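Periplasmic binding protein (Mycobacterium smegmatis, PDB 4MDY) probably binds an iron-carrying ligand, such as a ferric siderophore, outside the membrane and delivers it to an ABC importer. Local coordinates at residues A[17-27]-A[112-123]; A[39-49]-A[137-147]. One frame throughout, in Å; residues are numbered along the deposited sequence.

Contact 1: A[17-27]-A[112-123]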
loop_
_atom_site.group_PDB
_atom_site.type_symbol
_atom_site.label_atom_id
_atom_site.label_comp_id
_atom_site.label_asym_id
_atom_site.label_seq_id
_atom_site.Cartn_x
_atom_site.Cartn_y
_atom_site.Cartn_z
ATOM N N VAL A 17 -4.663 3.212 22.501
ATOM C CA VAL A 17 -5.182 3.449 21.149
ATOM C C VAL A 17 -6.562 2.839 20.997
ATOM O O VAL A 17 -6.870 1.827 21.611
ATOM C CB VAL A 17 -4.246 2.938 20.028
ATOM C CG1 VAL A 17 -2.917 3.671 20.082
ATOM C CG2 VAL A 17 -4.037 1.434 20.108
ATOM N N ARG A 18 -7.381 3.474 20.167
ATOM C CA ARG A 18 -8.761 3.067 19.957
ATOM C C ARG A 18 -8.916 2.497 18.558
ATOM O O ARG A 18 -8.480 3.101 17.577
ATOM C CB ARG A 18 -9.689 4.263 20.163
ATOM C CG ARG A 18 -9.387 5.016 21.450
ATOM C CD ARG A 18 -10.380 6.136 21.694
ATOM N NE ARG A 18 -11.691 5.620 22.099
ATOM C CZ ARG A 18 -12.075 5.376 23.356
ATOM N NH1 ARG A 18 -11.253 5.589 24.385
ATOM N NH2 ARG A 18 -13.305 4.915 23.588
ATOM N N HIS A 19 -9.521 1.321 18.471
ATOM C CA HIS A 19 -9.637 0.615 17.200
ATOM C C HIS A 19 -10.990 -0.105 17.110
ATOM O O HIS A 19 -11.855 0.056 17.986
ATOM C CB HIS A 19 -8.447 -0.351 17.037
ATOM C CG HIS A 19 -8.244 -1.263 18.204
ATOM N ND1 HIS A 19 -9.141 -2.253 18.533
ATOM C CD2 HIS A 19 -7.257 -1.331 19.127
ATOM C CE1 HIS A 19 -8.720 -2.893 19.608
ATOM N NE2 HIS A 19 -7.579 -2.352 19.991
ATOM N N ALA A 20 -11.167 -0.898 16.060
ATOM C CA ALA A 20 -12.457 -1.532 15.762
ATOM C C ALA A 20 -12.979 -2.453 16.869
ATOM O O ALA A 20 -14.178 -2.672 16.968
ATOM C CB ALA A 20 -12.373 -2.299 14.451
ATOM N N PHE A 21 -12.077 -3.000 17.676
ATOM C CA PHE A 21 -12.435 -3.954 18.729
ATOM C C PHE A 21 -12.269 -3.399 20.144
ATOM O O PHE A 21 -12.244 -4.151 21.118
ATOM C CB PHE A 21 -11.621 -5.227 18.513
ATOM C CG PHE A 21 -11.762 -5.768 17.123
ATOM C CD1 PHE A 21 -12.996 -6.220 16.676
ATOM C CD2 PHE A 21 -10.694 -5.771 16.242
ATOM C CE1 PHE A 21 -13.156 -6.696 15.390
ATOM C CE2 PHE A 21 -10.845 -6.252 14.951
ATOM C CZ PHE A 21 -12.077 -6.714 14.525
ATOM N N GLY A 22 -12.189 -2.077 20.249
ATOM C CA GLY A 22 -12.102 -1.400 21.529
ATOM C C GLY A 22 -10.780 -0.683 21.693
ATOM O O GLY A 22 -10.267 -0.087 20.746
ATOM N N ASP A 23 -10.233 -0.754 22.903
ATOM C CA ASP A 23 -9.032 -0.027 23.275
ATOM C C ASP A 23 -7.884 -0.996 23.516
ATOM O O ASP A 23 -8.098 -2.104 24.001
ATOM C CB ASP A 23 -9.277 0.772 24.557
ATOM C CG ASP A 23 -10.214 1.954 24.353
ATOM O OD1 ASP A 23 -10.696 2.181 23.220
ATOM O OD2 ASP A 23 -10.464 2.668 25.346
ATOM N N THR A 24 -6.674 -0.569 23.172
ATOM C CA THR A 24 -5.460 -1.304 23.510
ATOM C C THR A 24 -4.530 -0.368 24.276
ATOM O O THR A 24 -4.259 0.745 23.824
ATOM C CB THR A 24 -4.749 -1.848 22.252
ATOM O OG1 THR A 24 -5.528 -2.911 21.690
ATOM C CG2 THR A 24 -3.368 -2.391 22.608
ATOM N N THR A 25 -4.064 -0.813 25.442
ATOM C CA THR A 25 -3.104 -0.052 26.224
ATOM C C THR A 25 -1.718 -0.668 26.070
ATOM O O THR A 25 -1.532 -1.875 26.250
ATOM C CB THR A 25 -3.509 0.036 27.707
ATOM O OG1 THR A 25 -4.776 0.693 27.801
ATOM C CG2 THR A 25 -2.487 0.822 28.517
ATOM N N ILE A 26 -0.765 0.186 25.715
ATOM C CA ILE A 26 0.627 -0.188 25.555
ATOM C C ILE A 26 1.400 0.462 26.708
ATOM O O ILE A 26 1.498 1.688 26.776
ATOM C CB ILE A 26 1.184 0.255 24.181
ATOM C CG1 ILE A 26 0.293 -0.253 23.029
ATOM C CG2 ILE A 26 2.605 -0.256 23.995
ATOM C CD1 ILE A 26 -0.746 0.744 22.542
ATOM N N PRO A 27 1.933 -0.356 27.636
ATOM C CA PRO A 27 2.569 0.195 28.846
ATOM C C PRO A 27 3.788 1.095 28.607
ATOM O O PRO A 27 4.016 2.042 29.367
ATOM C CB PRO A 27 2.973 -1.056 29.635
ATOM C CG PRO A 27 2.051 -2.119 29.164
ATOM C CD PRO A 27 1.780 -1.821 27.714
ATOM N N TYR A 112 -8.665 -11.128 17.185
ATOM C CA TYR A 112 -8.193 -10.057 18.052
ATOM C C TYR A 112 -8.101 -10.516 19.509
ATOM O O TYR A 112 -7.102 -10.265 20.172
ATOM C CB TYR A 112 -9.106 -8.834 17.965
ATOM C CG TYR A 112 -8.770 -7.782 19.001
ATOM C CD1 TYR A 112 -7.663 -6.953 18.838
ATOM C CD2 TYR A 112 -9.532 -7.639 20.157
ATOM C CE1 TYR A 112 -7.344 -5.996 19.780
ATOM C CE2 TYR A 112 -9.217 -6.683 21.108
ATOM C CZ TYR A 112 -8.116 -5.865 20.912
ATOM O OH TYR A 112 -7.782 -4.902 21.833
ATOM N N ALA A 113 -9.143 -11.185 20.001
ATOM C CA ALA A 113 -9.137 -11.698 21.379
ATOM C C ALA A 113 -7.979 -12.680 21.605
ATOM O O ALA A 113 -7.278 -12.615 22.619
ATOM C CB ALA A 113 -10.477 -12.346 21.716
ATOM N N LYS A 114 -7.759 -13.560 20.634
ATOM C CA LYS A 114 -6.659 -14.527 20.694
ATOM C C LYS A 114 -5.269 -13.878 20.713
ATOM O O LYS A 114 -4.385 -14.304 21.468
ATOM C CB LYS A 114 -6.754 -15.491 19.515
ATOM C CG LYS A 114 -7.958 -16.411 19.574
ATOM C CD LYS A 114 -8.074 -17.229 18.303
ATOM C CE LYS A 114 -9.178 -18.263 18.420
ATOM N NZ LYS A 114 -9.584 -18.785 17.086
ATOM N N LEU A 115 -5.075 -12.860 19.878
ATOM C CA LEU A 115 -3.802 -12.139 19.839
ATOM C C LEU A 115 -3.601 -11.299 21.103
ATOM O O LEU A 115 -2.476 -11.173 21.593
ATOM C CB LEU A 115 -3.716 -11.251 18.588
ATOM C CG LEU A 115 -3.675 -11.963 17.231
ATOM C CD1 LEU A 115 -3.707 -10.927 16.109
ATOM C CD2 LEU A 115 -2.457 -12.863 17.083
ATOM N N SER A 116 -4.688 -10.741 21.638
ATOM C CA SER A 116 -4.601 -9.898 22.831
ATOM C C SER A 116 -4.152 -10.683 24.048
ATOM O O SER A 116 -3.552 -10.119 24.956
ATOM C CB SER A 116 -5.933 -9.214 23.117
ATOM O OG SER A 116 -6.212 -8.305 22.074
ATOM N N GLU A 117 -4.446 -11.981 24.057
ATOM C CA GLU A 117 -3.942 -12.874 25.099
ATOM C C GLU A 117 -2.416 -12.963 25.066
ATOM O O GLU A 117 -1.786 -13.207 26.088
ATOM C CB GLU A 117 -4.550 -14.264 24.933
ATOM C CG GLU A 117 -4.398 -15.141 26.151
ATOM C CD GLU A 117 -5.120 -16.460 25.994
ATOM O OE1 GLU A 117 -4.886 -17.157 24.980
ATOM O OE2 GLU A 117 -5.924 -16.794 26.883
ATOM N N ILE A 118 -1.830 -12.747 23.891
ATOM C CA ILE A 118 -0.381 -12.818 23.727
ATOM C C ILE A 118 0.265 -11.489 24.095
ATOM O O ILE A 118 1.221 -11.445 24.876
ATOM C CB ILE A 118 -0.001 -13.211 22.284
ATOM C CG1 ILE A 118 -0.678 -14.532 21.904
ATOM C CG2 ILE A 118 1.514 -13.327 22.136
ATOM C CD1 ILE A 118 -0.654 -14.840 20.421
ATOM N N ALA A 119 -0.248 -10.406 23.513
ATOM C CA ALA A 119 0.281 -9.083 23.774
ATOM C C ALA A 119 -0.714 -8.023 23.328
ATOM O O ALA A 119 -1.649 -8.315 22.582
ATOM C CB ALA A 119 1.610 -8.889 23.053
ATOM N N PRO A 120 -0.513 -6.782 23.787
ATOM C CA PRO A 120 -1.301 -5.682 23.246
ATOM C C PRO A 120 -1.306 -5.713 21.720
ATOM O O PRO A 120 -0.250 -5.843 21.092
ATOM C CB PRO A 120 -0.575 -4.450 23.773
ATOM C CG PRO A 120 -0.002 -4.896 25.075
ATOM C CD PRO A 120 0.392 -6.337 24.862
ATOM N N THR A 121 -2.497 -5.620 21.141
ATOM C CA THR A 121 -2.690 -5.833 19.719
ATOM C C THR A 121 -3.383 -4.609 19.129
ATOM O O THR A 121 -4.396 -4.140 19.660
ATOM C CB THR A 121 -3.507 -7.116 19.480
ATOM O OG1 THR A 121 -2.741 -8.249 19.912
ATOM C CG2 THR A 121 -3.873 -7.288 18.017
ATOM N N VAL A 122 -2.814 -4.090 18.043
ATOM C CA VAL A 122 -3.347 -2.912 17.359
ATOM C C VAL A 122 -4.125 -3.376 16.135
ATOM O O VAL A 122 -3.547 -3.958 15.208
ATOM C CB VAL A 122 -2.228 -1.944 16.905
ATOM C CG1 VAL A 122 -2.833 -0.661 16.332
ATOM C CG2 VAL A 122 -1.285 -1.618 18.052
ATOM N N ALA A 123 -5.430 -3.110 16.143
ATOM C CA ALA A 123 -6.333 -3.488 15.061
ATOM C C ALA A 123 -6.632 -2.324 14.126
ATOM O O ALA A 123 -6.308 -1.162 14.412
ATOM C CB ALA A 123 -7.643 -4.020 15.635
HETATM O O HOH W 1 -9.832 -4.257 23.562
#
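His19 reaches from the hairpin of strands 17-19 and 22-26 toward Tyr112 and strand 121-123, where Ala123 lies against it. Its CB lies 3.5 Å from Ala123 O. CG then stands between the backbone N and the carbonyl carbon (chi1 52°), which lays the ring against Ala123. The Ala123 CB sits over one ring face, a CH-pi contact 4.0 Å from the centroid; Gly22 O covers the opposite face. ND1, in the ring plane, accepts a hydrogen bond from Phe21 N. CE1 meets Tyr112 OH near the ring plane. NE2 donates to Thr24 OG1 over 2.7 Å, also in plane. Thr24 OG1 in turn donates to Thr121 O at 2.6 Å.

Phe21 CB rests over one face of the Tyr112 ring, 3.8 Å from its centroid. The ring planes are 26° apart, but the rings are so displaced that they hardly overlap. The Thr24 CG2 methyl packs on Pro120 CB at 3.7 Å. A water bridges Tyr112 OH and Asp23 O.

Both ring nitrogens are thus engaged, and the ring is fixed in rotation. ND1 accepts while NE2 donates, so His19 is probably neutral. This chain of bonds ties the hairpin to strand 121-123.

Contact 2: A[39-49]-A[137-147]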
loop_
_atom_site.group_PDB
_atom_site.type_symbol
_atom_site.label_atom_id
_atom_site.label_comp_id
_atom_site.label_asym_id
_atom_site.label_seq_id
_atom_site.Cartn_x
_atom_site.Cartn_y
_atom_site.Cartn_z
ATOM N N THR A 39 1.289 -4.743 5.188
ATOM C CA THR A 39 2.058 -3.526 4.867
ATOM C C THR A 39 2.626 -2.756 6.073
ATOM O O THR A 39 3.370 -1.790 5.888
ATOM C CB THR A 39 1.188 -2.538 4.053
ATOM O OG1 THR A 39 0.001 -2.236 4.792
ATOM C CG2 THR A 39 0.806 -3.112 2.691
ATOM N N GLU A 40 2.302 -3.181 7.294
ATOM C CA GLU A 40 2.625 -2.420 8.507
ATOM C C GLU A 40 4.120 -2.254 8.762
ATOM O O GLU A 40 4.529 -1.323 9.473
ATOM C CB GLU A 40 1.967 -3.051 9.741
ATOM C CG GLU A 40 0.448 -2.992 9.737
ATOM C CD GLU A 40 -0.195 -4.265 9.238
ATOM O OE1 GLU A 40 0.217 -4.738 8.164
ATOM O OE2 GLU A 40 -1.113 -4.786 9.914
ATOM N N GLN A 41 4.935 -3.151 8.205
ATOM C CA GLN A 41 6.373 -3.060 8.398
ATOM C C GLN A 41 6.924 -1.725 7.913
ATOM O O GLN A 41 7.882 -1.232 8.479
ATOM C CB GLN A 41 7.129 -4.239 7.756
ATOM C CG GLN A 41 7.188 -4.270 6.235
ATOM C CD GLN A 41 6.050 -5.046 5.606
ATOM O OE1 GLN A 41 4.938 -5.108 6.146
ATOM N NE2 GLN A 41 6.316 -5.638 4.451
ATOM N N ASP A 42 6.318 -1.141 6.881
ATOM C CA ASP A 42 6.786 0.146 6.366
ATOM C C ASP A 42 6.489 1.278 7.349
ATOM O O ASP A 42 7.280 2.201 7.485
ATOM C CB ASP A 42 6.163 0.461 5.007
ATOM C CG ASP A 42 6.802 -0.317 3.858
ATOM O OD1 ASP A 42 7.579 -1.275 4.095
ATOM O OD2 ASP A 42 6.508 0.042 2.698
ATOM N N ASP A 43 5.359 1.209 8.041
ATOM C CA ASP A 43 5.053 2.229 9.057
ATOM C C ASP A 43 6.054 2.117 10.203
ATOM O O ASP A 43 6.627 3.113 10.637
ATOM C CB ASP A 43 3.627 2.072 9.595
ATOM C CG ASP A 43 2.574 2.183 8.505
ATOM O OD1 ASP A 43 2.278 3.315 8.051
ATOM O OD2 ASP A 43 2.034 1.127 8.113
ATOM N N LEU A 44 6.283 0.890 10.671
ATOM C CA LEU A 44 7.217 0.646 11.775
ATOM C C LEU A 44 8.640 1.094 11.423
ATOM O O LEU A 44 9.271 1.872 12.153
ATOM C CB LEU A 44 7.177 -0.841 12.166
ATOM C CG LEU A 44 5.838 -1.234 12.811
ATOM C CD1 LEU A 44 5.607 -2.737 12.818
ATOM C CD2 LEU A 44 5.734 -0.674 14.228
ATOM N N LEU A 45 9.125 0.633 10.278
ATOM C CA LEU A 45 10.482 0.947 9.836
ATOM C C LEU A 45 10.686 2.443 9.565
ATOM O O LEU A 45 11.768 2.966 9.808
ATOM C CB LEU A 45 10.849 0.122 8.605
ATOM C CG LEU A 45 11.057 -1.376 8.884
ATOM C CD1 LEU A 45 11.170 -2.138 7.570
ATOM C CD2 LEU A 45 12.278 -1.608 9.756
ATOM N N ALA A 46 9.647 3.126 9.085
ATOM C CA ALA A 46 9.721 4.567 8.842
ATOM C C ALA A 46 10.135 5.335 10.094
ATOM O O ALA A 46 10.830 6.341 9.995
ATOM C CB ALA A 46 8.387 5.099 8.322
ATOM N N VAL A 47 9.699 4.867 11.264
ATOM C CA VAL A 47 10.012 5.539 12.534
ATOM C C VAL A 47 11.074 4.817 13.365
ATOM O O VAL A 47 11.250 5.109 14.542
ATOM C CB VAL A 47 8.735 5.799 13.370
ATOM C CG1 VAL A 47 7.819 6.778 12.644
ATOM C CG2 VAL A 47 7.993 4.509 13.690
ATOM N N GLY A 48 11.790 3.872 12.752
ATOM C CA GLY A 48 12.940 3.244 13.398
ATOM C C GLY A 48 12.620 2.085 14.322
ATOM O O GLY A 48 13.471 1.664 15.091
ATOM N N VAL A 49 11.397 1.574 14.255
ATOM C CA VAL A 49 11.014 0.394 15.011
ATOM C C VAL A 49 11.206 -0.807 14.088
ATOM O O VAL A 49 10.503 -0.938 13.086
ATOM C CB VAL A 49 9.562 0.486 15.501
ATOM C CG1 VAL A 49 9.137 -0.809 16.183
ATOM C CG2 VAL A 49 9.408 1.681 16.450
ATOM N N GLN A 137 -3.906 3.872 9.291
ATOM C CA GLN A 137 -2.968 2.843 9.719
ATOM C C GLN A 137 -1.664 3.435 10.269
ATOM O O GLN A 137 -1.172 3.003 11.311
ATOM C CB GLN A 137 -2.684 1.891 8.560
ATOM C CG GLN A 137 -1.541 0.940 8.817
ATOM C CD GLN A 137 -1.458 -0.131 7.751
ATOM O OE1 GLN A 137 -2.449 -0.794 7.449
ATOM N NE2 GLN A 137 -0.277 -0.297 7.165
ATOM N N ALA A 138 -1.094 4.410 9.565
ATOM C CA ALA A 138 0.146 5.035 10.008
ATOM C C ALA A 138 -0.058 5.722 11.349
ATOM O O ALA A 138 0.746 5.569 12.260
ATOM C CB ALA A 138 0.634 6.041 8.977
ATOM N N THR A 139 -1.152 6.468 11.474
ATOM C CA THR A 139 -1.411 7.208 12.701
ATOM C C THR A 139 -1.527 6.317 13.947
ATOM O O THR A 139 -0.896 6.600 14.960
ATOM C CB THR A 139 -2.656 8.103 12.565
ATOM O OG1 THR A 139 -2.442 9.022 11.485
ATOM C CG2 THR A 139 -2.891 8.896 13.841
ATOM N N ILE A 140 -2.320 5.253 13.882
ATOM C CA ILE A 140 -2.481 4.398 15.056
ATOM C C ILE A 140 -1.168 3.680 15.401
ATOM O O ILE A 140 -0.854 3.528 16.567
ATOM C CB ILE A 140 -3.652 3.405 14.921
ATOM C CG1 ILE A 140 -4.029 2.840 16.291
ATOM C CG2 ILE A 140 -3.324 2.280 13.949
ATOM C CD1 ILE A 140 -5.298 2.015 16.280
ATOM N N ILE A 141 -0.400 3.271 14.390
ATOM C CA ILE A 141 0.889 2.591 14.633
ATOM C C ILE A 141 1.903 3.538 15.284
ATOM O O ILE A 141 2.601 3.159 16.229
ATOM C CB ILE A 141 1.466 1.980 13.338
ATOM C CG1 ILE A 141 0.568 0.839 12.864
ATOM C CG2 ILE A 141 2.893 1.473 13.561
ATOM C CD1 ILE A 141 0.881 0.342 11.466
ATOM N N GLY A 142 1.974 4.766 14.769
ATOM C CA GLY A 142 2.790 5.818 15.359
ATOM C C GLY A 142 2.456 6.059 16.818
ATOM O O GLY A 142 3.355 6.207 17.647
ATOM N N GLN A 143 1.162 6.081 17.133
ATOM C CA GLN A 143 0.708 6.226 18.520
ATOM C C GLN A 143 1.183 5.068 19.394
ATOM O O GLN A 143 1.770 5.276 20.456
ATOM C CB GLN A 143 -0.814 6.343 18.574
ATOM C CG GLN A 143 -1.308 7.697 18.107
ATOM C CD GLN A 143 -2.810 7.757 17.901
ATOM O OE1 GLN A 143 -3.572 7.016 18.514
ATOM N NE2 GLN A 143 -3.240 8.652 17.035
ATOM N N ALA A 144 0.956 3.854 18.905
ATOM C CA ALA A 144 1.263 2.632 19.646
ATOM C C ALA A 144 2.752 2.435 19.942
ATOM O O ALA A 144 3.104 1.749 20.914
ATOM C CB ALA A 144 0.735 1.433 18.880
ATOM N N VAL A 145 3.623 3.006 19.106
ATOM C CA VAL A 145 5.071 2.859 19.304
ATOM C C VAL A 145 5.730 4.130 19.837
ATOM O O VAL A 145 6.961 4.237 19.856
ATOM C CB VAL A 145 5.784 2.340 18.024
ATOM C CG1 VAL A 145 5.112 1.066 17.539
ATOM C CG2 VAL A 145 5.838 3.383 16.909
ATOM N N PHE A 146 4.897 5.076 20.283
ATOM C CA PHE A 146 5.340 6.270 20.998
ATOM C C PHE A 146 6.150 7.225 20.109
ATOM O O PHE A 146 7.076 7.881 20.576
ATOM C CB PHE A 146 6.138 5.886 22.257
ATOM C CG PHE A 146 5.318 5.221 23.331
ATOM C CD1 PHE A 146 4.874 3.911 23.194
ATOM C CD2 PHE A 146 5.025 5.900 24.510
ATOM C CE1 PHE A 146 4.130 3.300 24.191
ATOM C CE2 PHE A 146 4.283 5.291 25.512
ATOM C CZ PHE A 146 3.835 3.989 25.355
ATOM N N LYS A 147 5.792 7.285 18.829
ATOM C CA LYS A 147 6.492 8.115 17.845
ATOM C C LYS A 147 5.479 8.818 16.940
ATOM O O LYS A 147 5.664 8.954 15.729
ATOM C CB LYS A 147 7.482 7.265 17.043
ATOM C CG LYS A 147 8.505 6.570 17.933
ATOM C CD LYS A 147 9.699 6.034 17.178
ATOM C CE LYS A 147 10.527 5.095 18.041
ATOM N NZ LYS A 147 11.772 4.641 17.339
#
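Asp43 and Gln137 meet at the start of the contact between helix 40-46 and helix 134-144. Gln137 CG is anti to the backbone N (chi1 170°), and the chain runs extended from there to bring the amide across the Asp43 carboxylate. NE2 makes two nearly straight hydrogen bonds in the amide plane. One goes to Asp43 OD2 at 2.9 Å, met nearly along its C-O axis. The other goes to Thr39 OG1 at 3.1 Å. These two bonds hold the amide flat, with its plane 76° from the Asp43 carboxylate. The Glu40 carboxylate instead stacks on this amide, the planes 29° apart. Thr39 OG1 is also bonded to Asn104, as is Glu40 OE2, which ties this end to the loop after strand 99-102.

The tight part follows at once. Ala138 CB lies 3.3 Å from Asp43 OD1, where the backbones come nearest. Ile141 CD1 touches Asp43 CB and Glu40 CG, while its CG2 branch meets Leu44 CD2 at 3.6 Å. The same Leu44 methyl reaches Val145 CG1.

Toward the C-terminal ends of both helices the packing is looser. Val145 CG2 lies 4.0 Å from both Val47 CG2 and Val49 CG2. Lys147 extends alongside Val47 toward the exposed Gly48. Its NZ donates to Val47 O at 2.9 Å, in the carbonyl plane.

Both helices end in Schellman motifs, with Gly48 and Phe146 as the C-prime residues. Such helices packed beside a parallel sheet are typical of the alpha/beta lobes of periplasmic binding proteins.

Contacts 1 and 2 lie in the same lobe, with centres about 15 Å apart. Strand 121-123 of contact 1 leads along the chain to helix 134-144 of contact 2, and that helix also packs against the hairpin. Ile140 touches both: its CD1 is 3.6 Å from Val122 CG1 and also 3.6 Å from Arg18 O. Further along, Phe146 CZ lies 3.6 Å from Ile26 O. The two contacts therefore join the N-terminal hairpin, the three-stranded parallel sheet and the helix pair into one layered unit. Contact 1 is the more peripheral, its centre about 23 Å from the chain centre against 14 Å for contact 2. Neither can be tied to the binding cleft with confidence.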